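Local structure of protein Pcdhgb2 (Mus musculus, 5SZR) at residues G126-I132 with N163-T169; P179-I185 with V199-I205. The protein probably serves as a calcium-dependent cell-adhesion protein of the protocadherin gamma family, possibly helping to set up and maintain specific neuronal connections in the brain. All blocks are in the same frame, centred on the assembly; numbering follows the deposited sequence.

Interaction 1 of 2, residues G126-I132 with N163-T169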
ATOM      1  N   GLY A 126      18.533  -5.232 -15.679  1.00 59.03           N
ATOM      2  CA  GLY A 126      18.880  -6.068 -16.806  1.00 61.17           C
ATOM      3  C   GLY A 126      18.132  -7.378 -16.894  1.00 60.27           C
ATOM      4  O   GLY A 126      18.536  -8.248 -17.676  1.00 64.66           O
ATOM      5  N   THR A 127      17.063  -7.549 -16.123  1.00 54.51           N
ATOM      6  CA  THR A 127      16.261  -8.760 -16.214  1.00 53.67           C
ATOM      7  C   THR A 127      15.522  -8.796 -17.546  1.00 53.45           C
ATOM      8  O   THR A 127      14.969  -7.787 -17.994  1.00 53.83           O
ATOM      9  CB  THR A 127      15.266  -8.828 -15.053  1.00 55.72           C
ATOM     10  OG1 THR A 127      15.977  -8.769 -13.809  1.00 56.96           O
ATOM     11  CG2 THR A 127      14.465 -10.123 -15.102  1.00 56.17           C
ATOM     12  N   VAL A 128      15.522  -9.964 -18.183  1.00 53.64           N
ATOM     13  CA  VAL A 128      14.947 -10.118 -19.516  1.00 53.24           C
ATOM     14  C   VAL A 128      13.444 -10.328 -19.374  1.00 53.76           C
ATOM     15  O   VAL A 128      12.995 -11.374 -18.900  1.00 55.28           O
ATOM     16  CB  VAL A 128      15.598 -11.276 -20.276  1.00 52.94           C
ATOM     17  CG1 VAL A 128      14.943 -11.440 -21.641  1.00 54.25           C
ATOM     18  CG2 VAL A 128      17.088 -11.031 -20.415  1.00 53.68           C
ATOM     19  N   ILE A 129      12.663  -9.335 -19.794  1.00 54.26           N
ATOM     20  CA  ILE A 129      11.214  -9.403 -19.653  1.00 56.04           C
ATOM     21  C   ILE A 129      10.577 -10.166 -20.802  1.00 57.40           C
ATOM     22  O   ILE A 129       9.654 -10.956 -20.591  1.00 58.15           O
ATOM     23  CB  ILE A 129      10.630  -7.983 -19.549  1.00 58.43           C
ATOM     24  CG1 ILE A 129      11.277  -7.211 -18.404  1.00 59.08           C
ATOM     25  CG2 ILE A 129       9.124  -8.041 -19.349  1.00 58.75           C
ATOM     26  CD1 ILE A 129      10.746  -5.814 -18.289  1.00 61.39           C
ATOM     27  N   ALA A 130      11.045  -9.941 -22.027  1.00 60.27           N
ATOM     28  CA  ALA A 130      10.385 -10.515 -23.188  1.00 57.81           C
ATOM     29  C   ALA A 130      11.375 -10.593 -24.337  1.00 58.26           C
ATOM     30  O   ALA A 130      12.346  -9.834 -24.399  1.00 59.49           O
ATOM     31  CB  ALA A 130       9.155  -9.695 -23.591  1.00 57.47           C
ATOM     32  N   LEU A 131      11.109 -11.523 -25.246  1.00 57.33           N
ATOM     33  CA  LEU A 131      11.887 -11.685 -26.464  1.00 56.72           C
ATOM     34  C   LEU A 131      11.071 -11.165 -27.641  1.00 55.00           C
ATOM     35  O   LEU A 131       9.897 -11.522 -27.794  1.00 52.77           O
ATOM     36  CB  LEU A 131      12.279 -13.149 -26.665  1.00 57.84           C
ATOM     37  CG  LEU A 131      13.118 -13.713 -25.516  1.00 56.60           C
ATOM     38  CD1 LEU A 131      13.397 -15.193 -25.719  1.00 53.48           C
ATOM     39  CD2 LEU A 131      14.415 -12.931 -25.371  1.00 52.93           C
ATOM     40  N   ILE A 132      11.693 -10.317 -28.457  1.00 56.97           N
ATOM     41  CA  ILE A 132      11.024  -9.606 -29.539  1.00 60.37           C
ATOM     42  C   ILE A 132      11.653 -10.027 -30.862  1.00 63.25           C
ATOM     43  O   ILE A 132      12.883 -10.055 -30.988  1.00 63.90           O
ATOM     44  CB  ILE A 132      11.133  -8.080 -29.360  1.00 63.42           C
ATOM     45  CG1 ILE A 132      10.729  -7.660 -27.937  1.00 63.89           C
ATOM     46  CG2 ILE A 132      10.322  -7.354 -30.421  1.00 64.94           C
ATOM     47  CD1 ILE A 132       9.318  -8.012 -27.560  1.00 66.27           C
ATOM     48  N   ASN A 163      17.001  -8.139 -36.180  1.00 82.76           N
ATOM     49  CA  ASN A 163      15.585  -8.480 -36.049  1.00 79.18           C
ATOM     50  C   ASN A 163      15.259  -9.178 -34.734  1.00 73.53           C
ATOM     51  O   ASN A 163      14.130  -9.659 -34.566  1.00 71.71           O
ATOM     52  CB  ASN A 163      15.081  -9.346 -37.210  1.00 80.44           C
ATOM     53  CG  ASN A 163      15.460  -8.785 -38.559  1.00 84.34           C
ATOM     54  OD1 ASN A 163      15.499  -7.569 -38.749  1.00 87.12           O
ATOM     55  ND2 ASN A 163      15.753  -9.669 -39.508  1.00 85.53           N
ATOM     56  N   TYR A 164      16.197  -9.245 -33.792  1.00 71.57           N
ATOM     57  CA  TYR A 164      15.962  -9.881 -32.498  1.00 69.16           C
ATOM     58  C   TYR A 164      16.285  -8.904 -31.376  1.00 66.62           C
ATOM     59  O   TYR A 164      17.368  -8.306 -31.356  1.00 67.70           O
ATOM     60  CB  TYR A 164      16.794 -11.159 -32.350  1.00 70.34           C
ATOM     61  CG  TYR A 164      16.321 -12.285 -33.239  1.00 71.32           C
ATOM     62  CD1 TYR A 164      15.373 -13.198 -32.791  1.00 70.69           C
ATOM     63  CD2 TYR A 164      16.814 -12.431 -34.528  1.00 72.13           C
ATOM     64  CE1 TYR A 164      14.935 -14.227 -33.604  1.00 71.29           C
ATOM     65  CE2 TYR A 164      16.382 -13.453 -35.345  1.00 72.69           C
ATOM     66  CZ  TYR A 164      15.444 -14.349 -34.878  1.00 72.97           C
ATOM     67  OH  TYR A 164      15.013 -15.366 -35.695  1.00 75.72           O
ATOM     68  N   TYR A 165      15.349  -8.748 -30.445  1.00 63.67           N
ATOM     69  CA  TYR A 165      15.510  -7.826 -29.332  1.00 62.06           C
ATOM     70  C   TYR A 165      15.185  -8.523 -28.020  1.00 59.90           C
ATOM     71  O   TYR A 165      14.396  -9.471 -27.974  1.00 56.50           O
ATOM     72  CB  TYR A 165      14.607  -6.589 -29.475  1.00 62.21           C
ATOM     73  CG  TYR A 165      14.873  -5.731 -30.695  1.00 64.82           C
ATOM     74  CD1 TYR A 165      15.729  -4.639 -30.629  1.00 65.40           C
ATOM     75  CD2 TYR A 165      14.252  -6.002 -31.906  1.00 65.58           C
ATOM     76  CE1 TYR A 165      15.964  -3.848 -31.733  1.00 66.34           C
ATOM     77  CE2 TYR A 165      14.484  -5.217 -33.018  1.00 68.52           C
ATOM     78  CZ  TYR A 165      15.339  -4.139 -32.928  1.00 70.14           C
ATOM     79  OH  TYR A 165      15.572  -3.354 -34.042  1.00 74.42           O
ATOM     80  N   LYS A 166      15.804  -8.037 -26.949  1.00 61.72           N
ATOM     81  CA  LYS A 166      15.437  -8.398 -25.588  1.00 62.29           C
ATOM     82  C   LYS A 166      14.937  -7.140 -24.895  1.00 62.02           C
ATOM     83  O   LYS A 166      15.639  -6.124 -24.871  1.00 64.70           O
ATOM     84  CB  LYS A 166      16.616  -9.005 -24.825  1.00 65.90           C
ATOM     85  CG  LYS A 166      17.016 -10.382 -25.308  1.00 70.90           C
ATOM     86  CD  LYS A 166      18.105 -10.983 -24.438  1.00 77.36           C
ATOM     87  CE  LYS A 166      18.677 -12.245 -25.069  1.00 84.39           C
ATOM     88  NZ  LYS A 166      19.675 -12.905 -24.183  1.00 91.06           N
ATOM     89  N   LEU A 167      13.717  -7.202 -24.368  1.00 58.30           N
ATOM     90  CA  LEU A 167      13.185  -6.129 -23.537  1.00 57.67           C
ATOM     91  C   LEU A 167      13.670  -6.337 -22.109  1.00 56.78           C
ATOM     92  O   LEU A 167      13.361  -7.361 -21.488  1.00 57.50           O
ATOM     93  CB  LEU A 167      11.660  -6.113 -23.595  1.00 56.66           C
ATOM     94  CG  LEU A 167      10.975  -4.983 -22.823  1.00 57.21           C
ATOM     95  CD1 LEU A 167      11.353  -3.630 -23.415  1.00 58.44           C
ATOM     96  CD2 LEU A 167       9.466  -5.171 -22.820  1.00 56.16           C
ATOM     97  N   VAL A 168      14.438  -5.380 -21.589  1.00 56.10           N
ATOM     98  CA  VAL A 168      15.074  -5.530 -20.290  1.00 57.57           C
ATOM     99  C   VAL A 168      14.723  -4.347 -19.395  1.00 58.53           C
ATOM    100  O   VAL A 168      14.412  -3.249 -19.863  1.00 58.64           O
ATOM    101  CB  VAL A 168      16.607  -5.666 -20.407  1.00 59.24           C
ATOM    102  CG1 VAL A 168      16.967  -6.763 -21.404  1.00 58.49           C
ATOM    103  CG2 VAL A 168      17.235  -4.336 -20.800  1.00 56.16           C
ATOM    104  N   THR A 169      14.774  -4.595 -18.085  1.00 58.88           N
ATOM    105  CA  THR A 169      14.663  -3.527 -17.102  1.00 58.31           C
ATOM    106  C   THR A 169      15.986  -2.783 -16.988  1.00 60.91           C
ATOM    107  O   THR A 169      17.061  -3.383 -17.071  1.00 63.90           O
ATOM    108  CB  THR A 169      14.287  -4.080 -15.728  1.00 58.98           C
ATOM    109  OG1 THR A 169      15.302  -4.989 -15.289  1.00 59.90           O
ATOM    110  CG2 THR A 169      12.953  -4.798 -15.767  1.00 58.21           C
TER
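G126 N donates to T169 O over 2.7 Å, the donor standing 37° above the carbonyl plane, and is weakly bonded to T169 OG1. G126 has positive phi (87°), and a CB there would press on the preceding carbonyl oxygen, so glycine suits the turn. T127 N also donates to T169 OG1, at 3.2 Å, while T127 OG1 bonds to P124 O. The T169 hydroxyl sits between its backbone N and carbonyl carbon (chi1 61°), facing the turn, and its methyl CG2 lies 3.5 Å from I129 CD1. A valine here would probably leave T127 N without its side-chain acceptor and take from G126 N its weak second one, with backbone bonds still holding the turn. V128 pairs with V168 on the outer face, where the extended K166 chain runs past V128 CG2. I129 N bonds to L167 O at 2.7 Å, the donor nearly in line with the C=O bond, and L167 N to A130 O at 3.0 Å. I129 and A130 thus both oppose L167, and the small A130 fits the inward face beside it. L131 CD2 lies 3.6 Å from K166 CG, the chains side by side. I132 and Y165 exchange two backbone bonds, their CB atoms 3.8 Å apart on the buried face that suits them. This is an antiparallel strand pair with a classic beta bulge, in one sheet of a cadherin-domain beta sandwich.

Interaction 2 of 2, residues P179-I185 with V199-I205. With NAG (2-acetamido-2-deoxy-beta-D-glucopyranose), chain D.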
ATOM      1  N   PRO A 179       1.970  -1.159  -9.774  1.00 68.32           N
ATOM      2  CA  PRO A 179       1.759  -2.612  -9.772  1.00 67.77           C
ATOM      3  C   PRO A 179       1.593  -3.216 -11.157  1.00 67.43           C
ATOM      4  O   PRO A 179       1.767  -4.428 -11.319  1.00 58.79           O
ATOM      5  CB  PRO A 179       0.480  -2.771  -8.940  1.00 69.77           C
ATOM      6  CG  PRO A 179      -0.273  -1.512  -9.188  1.00 65.75           C
ATOM      7  CD  PRO A 179       0.760  -0.422  -9.364  1.00 71.17           C
ATOM      8  N   GLU A 180       1.264  -2.396 -12.157  1.00 72.81           N
ATOM      9  CA  GLU A 180       0.983  -2.881 -13.503  1.00 72.22           C
ATOM     10  C   GLU A 180       1.595  -1.940 -14.531  1.00 69.12           C
ATOM     11  O   GLU A 180       1.672  -0.729 -14.318  1.00 70.67           O
ATOM     12  CB  GLU A 180      -0.529  -3.011 -13.736  1.00 77.62           C
ATOM     13  CG  GLU A 180      -0.924  -3.890 -14.906  1.00 80.77           C
ATOM     14  CD  GLU A 180      -2.430  -3.956 -15.091  1.00 87.84           C
ATOM     15  OE1 GLU A 180      -2.964  -3.202 -15.933  1.00 89.13           O
ATOM     16  OE2 GLU A 180      -3.080  -4.753 -14.379  1.00 91.21           O
ATOM     17  N   TYR A 181       2.028  -2.507 -15.659  1.00 65.72           N
ATOM     18  CA  TYR A 181       2.657  -1.746 -16.732  1.00 65.26           C
ATOM     19  C   TYR A 181       2.061  -2.124 -18.079  1.00 67.81           C
ATOM     20  O   TYR A 181       1.853  -3.308 -18.367  1.00 63.87           O
ATOM     21  CB  TYR A 181       4.169  -1.990 -16.795  1.00 60.57           C
ATOM     22  CG  TYR A 181       4.987  -1.289 -15.742  1.00 60.08           C
ATOM     23  CD1 TYR A 181       5.193   0.082 -15.793  1.00 60.94           C
ATOM     24  CD2 TYR A 181       5.589  -2.004 -14.715  1.00 59.12           C
ATOM     25  CE1 TYR A 181       5.957   0.722 -14.835  1.00 60.38           C
ATOM     26  CE2 TYR A 181       6.353  -1.373 -13.754  1.00 56.31           C
ATOM     27  CZ  TYR A 181       6.534  -0.013 -13.822  1.00 58.15           C
ATOM     28  OH  TYR A 181       7.298   0.614 -12.871  1.00 60.44           O
ATOM     29  N   ASN A 182       1.810  -1.119 -18.915  1.00 74.85           N
ATOM     30  CA  ASN A 182       1.462  -1.319 -20.320  1.00 78.84           C
ATOM     31  C   ASN A 182       2.606  -0.766 -21.164  1.00 72.76           C
ATOM     32  O   ASN A 182       2.797   0.453 -21.240  1.00 71.89           O
ATOM     33  CB  ASN A 182       0.133  -0.650 -20.668  1.00 90.24           C
ATOM     34  CG  ASN A 182      -1.063  -1.538 -20.375  1.00 99.62           C
ATOM     35  OD1 ASN A 182      -0.946  -2.762 -20.351  1.00 91.52           O
ATOM     36  ND2 ASN A 182      -2.224  -0.923 -20.154  1.00119.34           N
ATOM     37  N   VAL A 183       3.367  -1.660 -21.789  1.00 69.22           N
ATOM     38  CA  VAL A 183       4.560  -1.299 -22.548  1.00 67.06           C
ATOM     39  C   VAL A 183       4.255  -1.471 -24.029  1.00 67.13           C
ATOM     40  O   VAL A 183       3.973  -2.585 -24.489  1.00 59.85           O
ATOM     41  CB  VAL A 183       5.772  -2.146 -22.130  1.00 64.89           C
ATOM     42  CG1 VAL A 183       7.030  -1.667 -22.834  1.00 58.03           C
ATOM     43  CG2 VAL A 183       5.949  -2.097 -20.617  1.00 57.39           C
ATOM     44  N   THR A 184       4.316  -0.367 -24.774  1.00 67.13           N
ATOM     45  CA  THR A 184       4.028  -0.355 -26.203  1.00 67.33           C
ATOM     46  C   THR A 184       5.335  -0.377 -26.988  1.00 65.70           C
ATOM     47  O   THR A 184       6.149   0.546 -26.872  1.00 68.19           O
ATOM     48  CB  THR A 184       3.204   0.874 -26.585  1.00 70.06           C
ATOM     49  OG1 THR A 184       1.882   0.754 -26.046  1.00 71.36           O
ATOM     50  CG2 THR A 184       3.120   1.008 -28.098  1.00 69.85           C
ATOM     51  N   ILE A 185       5.530  -1.423 -27.783  1.00 62.63           N
ATOM     52  CA  ILE A 185       6.702  -1.558 -28.640  1.00 65.24           C
ATOM     53  C   ILE A 185       6.277  -1.266 -30.075  1.00 66.51           C
ATOM     54  O   ILE A 185       5.342  -1.889 -30.591  1.00 65.25           O
ATOM     55  CB  ILE A 185       7.328  -2.955 -28.517  1.00 64.91           C
ATOM     56  CG1 ILE A 185       7.928  -3.140 -27.122  1.00 64.42           C
ATOM     57  CG2 ILE A 185       8.376  -3.169 -29.604  1.00 65.33           C
ATOM     58  CD1 ILE A 185       8.587  -4.479 -26.912  1.00 63.79           C
ATOM     59  N   VAL A 199       2.778  -3.310 -30.634  1.00 71.80           N
ATOM     60  CA  VAL A 199       2.205  -4.298 -29.727  1.00 70.21           C
ATOM     61  C   VAL A 199       2.343  -3.783 -28.300  1.00 69.91           C
ATOM     62  O   VAL A 199       3.360  -3.180 -27.938  1.00 70.41           O
ATOM     63  CB  VAL A 199       2.872  -5.683 -29.867  1.00 69.53           C
ATOM     64  CG1 VAL A 199       2.551  -6.300 -31.221  1.00 71.32           C
ATOM     65  CG2 VAL A 199       4.376  -5.581 -29.663  1.00 69.37           C
ATOM     66  N   ILE A 200       1.319  -4.025 -27.490  1.00 68.23           N
ATOM     67  CA  ILE A 200       1.282  -3.583 -26.102  1.00 66.26           C
ATOM     68  C   ILE A 200       1.518  -4.796 -25.215  1.00 63.34           C
ATOM     69  O   ILE A 200       0.748  -5.763 -25.256  1.00 63.58           O
ATOM     70  CB  ILE A 200      -0.047  -2.893 -25.765  1.00 67.91           C
ATOM     71  CG1 ILE A 200      -0.244  -1.683 -26.684  1.00 68.98           C
ATOM     72  CG2 ILE A 200      -0.076  -2.485 -24.301  1.00 68.76           C
ATOM     73  CD1 ILE A 200      -1.579  -1.007 -26.535  1.00 71.49           C
ATOM     74  N   ILE A 201       2.594  -4.755 -24.436  1.00 60.58           N
ATOM     75  CA  ILE A 201       2.920  -5.806 -23.482  1.00 59.57           C
ATOM     76  C   ILE A 201       2.462  -5.342 -22.110  1.00 62.23           C
ATOM     77  O   ILE A 201       2.900  -4.291 -21.625  1.00 58.32           O
ATOM     78  CB  ILE A 201       4.424  -6.119 -23.473  1.00 57.75           C
ATOM     79  CG1 ILE A 201       4.918  -6.435 -24.884  1.00 58.26           C
ATOM     80  CG2 ILE A 201       4.718  -7.274 -22.530  1.00 55.66           C
ATOM     81  CD1 ILE A 201       6.392  -6.730 -24.947  1.00 57.49           C
ATOM     82  N   THR A 202       1.579  -6.118 -21.488  1.00 63.58           N
ATOM     83  CA  THR A 202       1.108  -5.833 -20.140  1.00 63.25           C
ATOM     84  C   THR A 202       1.975  -6.577 -19.134  1.00 61.58           C
ATOM     85  O   THR A 202       2.182  -7.788 -19.260  1.00 61.47           O
ATOM     86  CB  THR A 202      -0.358  -6.234 -19.978  1.00 65.40           C
ATOM     87  OG1 THR A 202      -1.181  -5.364 -20.769  1.00 63.83           O
ATOM     88  CG2 THR A 202      -0.780  -6.139 -18.517  1.00 62.31           C
ATOM     89  N   LEU A 203       2.482  -5.849 -18.143  1.00 61.98           N
ATOM     90  CA  LEU A 203       3.357  -6.408 -17.121  1.00 59.76           C
ATOM     91  C   LEU A 203       2.670  -6.373 -15.764  1.00 60.30           C
ATOM     92  O   LEU A 203       2.199  -5.317 -15.323  1.00 60.85           O
ATOM     93  CB  LEU A 203       4.683  -5.646 -17.058  1.00 57.05           C
ATOM     94  CG  LEU A 203       5.505  -5.731 -18.343  1.00 56.10           C
ATOM     95  CD1 LEU A 203       6.856  -5.050 -18.167  1.00 55.10           C
ATOM     96  CD2 LEU A 203       5.670  -7.185 -18.750  1.00 53.35           C
ATOM     97  N   HIS A 204       2.613  -7.527 -15.113  1.00 60.30           N
ATOM     98  CA  HIS A 204       2.111  -7.647 -13.753  1.00 60.50           C
ATOM     99  C   HIS A 204       3.303  -7.766 -12.814  1.00 57.75           C
ATOM    100  O   HIS A 204       4.117  -8.685 -12.958  1.00 57.12           O
ATOM    101  CB  HIS A 204       1.190  -8.858 -13.619  1.00 64.83           C
ATOM    102  CG  HIS A 204      -0.137  -8.679 -14.287  1.00 72.22           C
ATOM    103  ND1 HIS A 204      -0.683  -7.438 -14.536  1.00 76.99           N
ATOM    104  CD2 HIS A 204      -1.029  -9.584 -14.757  1.00 76.64           C
ATOM    105  CE1 HIS A 204      -1.853  -7.587 -15.131  1.00 83.52           C
ATOM    106  NE2 HIS A 204      -2.085  -8.878 -15.277  1.00 83.04           N
ATOM    107  N   ILE A 205       3.416  -6.834 -11.875  1.00 56.01           N
ATOM    108  CA  ILE A 205       4.514  -6.830 -10.917  1.00 55.73           C
ATOM    109  C   ILE A 205       4.066  -7.592  -9.677  1.00 55.49           C
ATOM    110  O   ILE A 205       3.103  -7.191  -9.013  1.00 57.89           O
ATOM    111  CB  ILE A 205       4.940  -5.399 -10.558  1.00 56.59           C
ATOM    112  CG1 ILE A 205       5.280  -4.598 -11.820  1.00 56.44           C
ATOM    113  CG2 ILE A 205       6.121  -5.427  -9.602  1.00 52.04           C
ATOM    114  CD1 ILE A 205       6.493  -5.106 -12.568  1.00 54.50           C
TER
HETATM  115  C1  NAG D   1      -3.424  -1.673 -19.861  1.00 66.14           C
HETATM  116  C2  NAG D   1      -4.125  -1.158 -18.604  1.00 73.91           C
HETATM  117  C3  NAG D   1      -5.334  -2.030 -18.292  1.00 81.07           C
HETATM  118  C4  NAG D   1      -6.276  -2.065 -19.489  1.00 85.73           C
HETATM  119  C5  NAG D   1      -5.521  -2.542 -20.732  1.00 83.18           C
HETATM  120  C6  NAG D   1      -6.360  -2.503 -21.992  1.00 87.59           C
HETATM  121  C7  NAG D   1      -2.849   0.024 -16.872  1.00 71.51           C
HETATM  122  C8  NAG D   1      -1.906  -0.116 -15.715  1.00 71.59           C
HETATM  123  N2  NAG D   1      -3.217  -1.115 -17.468  1.00 73.36           N
HETATM  124  O3  NAG D   1      -5.999  -1.529 -17.139  1.00 82.45           O
HETATM  125  O4  NAG D   1      -7.376  -2.928 -19.209  1.00 93.17           O
HETATM  126  O5  NAG D   1      -4.371  -1.709 -20.966  1.00 75.66           O
HETATM  127  O6  NAG D   1      -6.686  -1.169 -22.357  1.00 92.68           O
HETATM  128  O7  NAG D   1      -3.257   1.118 -17.251  1.00 70.38           O
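E180 lies alongside H204, with OE2 3.2 Å from CE1 at the edge of the imidazole, near its plane, and the carboxylate turned 49° from the ring. CG stands anti to the backbone N (chi1 -162°) and the chain runs on extended, bringing OE1 to the sugar: NAG N2 donates to it over 2.6 Å. The carboxylate thus spans the histidine and the acetamido group, as suits a long acidic chain. The same sugar is joined through C1 to N182 ND2, an N-linked glycan; N182, V183 and T184 form its Asn-X-Thr sequon, hence the threonine. N182 OD1 remains an acceptor, and T202 OG1 donates to it at 2.6 Å, nearly in line with the C=O, probably fixing the amide's rotation. Further along this outer face T184 OG1 rests 3.3 Å from I200 CG1, and fucose of the glycan touches I200.

The opposite face is apolar. Y181 CB meets L203 CB at 3.7 Å, and I205 CD1 comes to the edge of the tyrosine ring in its plane. V183 CG2 packs on L203 CD1 (3.9 Å) as the side chains slant across each other, and I185 CD1 reaches I201 CD1 at 3.7 Å; such branched chains suit a buried strand surface. Eight hydrogen bonds, seven of them between backbones, hold the antiparallel register. This is a beta hairpin of a cadherin-domain beta sandwich, apolar inside and glycosylated outside.

How the interactions relate
Interactions 1 and 2 lie in the same domain, the fourth extracellular cadherin domain (EC4), their centres 13 Å apart, and come one after the other along the chain, strand 180-189 following strand 164-169. They belong to different sheets: strands 128-135 and 164-169 are the middle pair of an antiparallel one, strands 180-189 and 196-206 the middle pair of a mixed one. The sheets meet face to face through apolar side chains: I129 CG2 packs on L203 CD2 at 3.6 Å, I132 CD1 on I185 CD1 at 3.7 Å, and L167 on I201. Together they form the central part of the sandwich core, leaving the glycan on the outer side of the second sheet and calcium sites at the domain's ends.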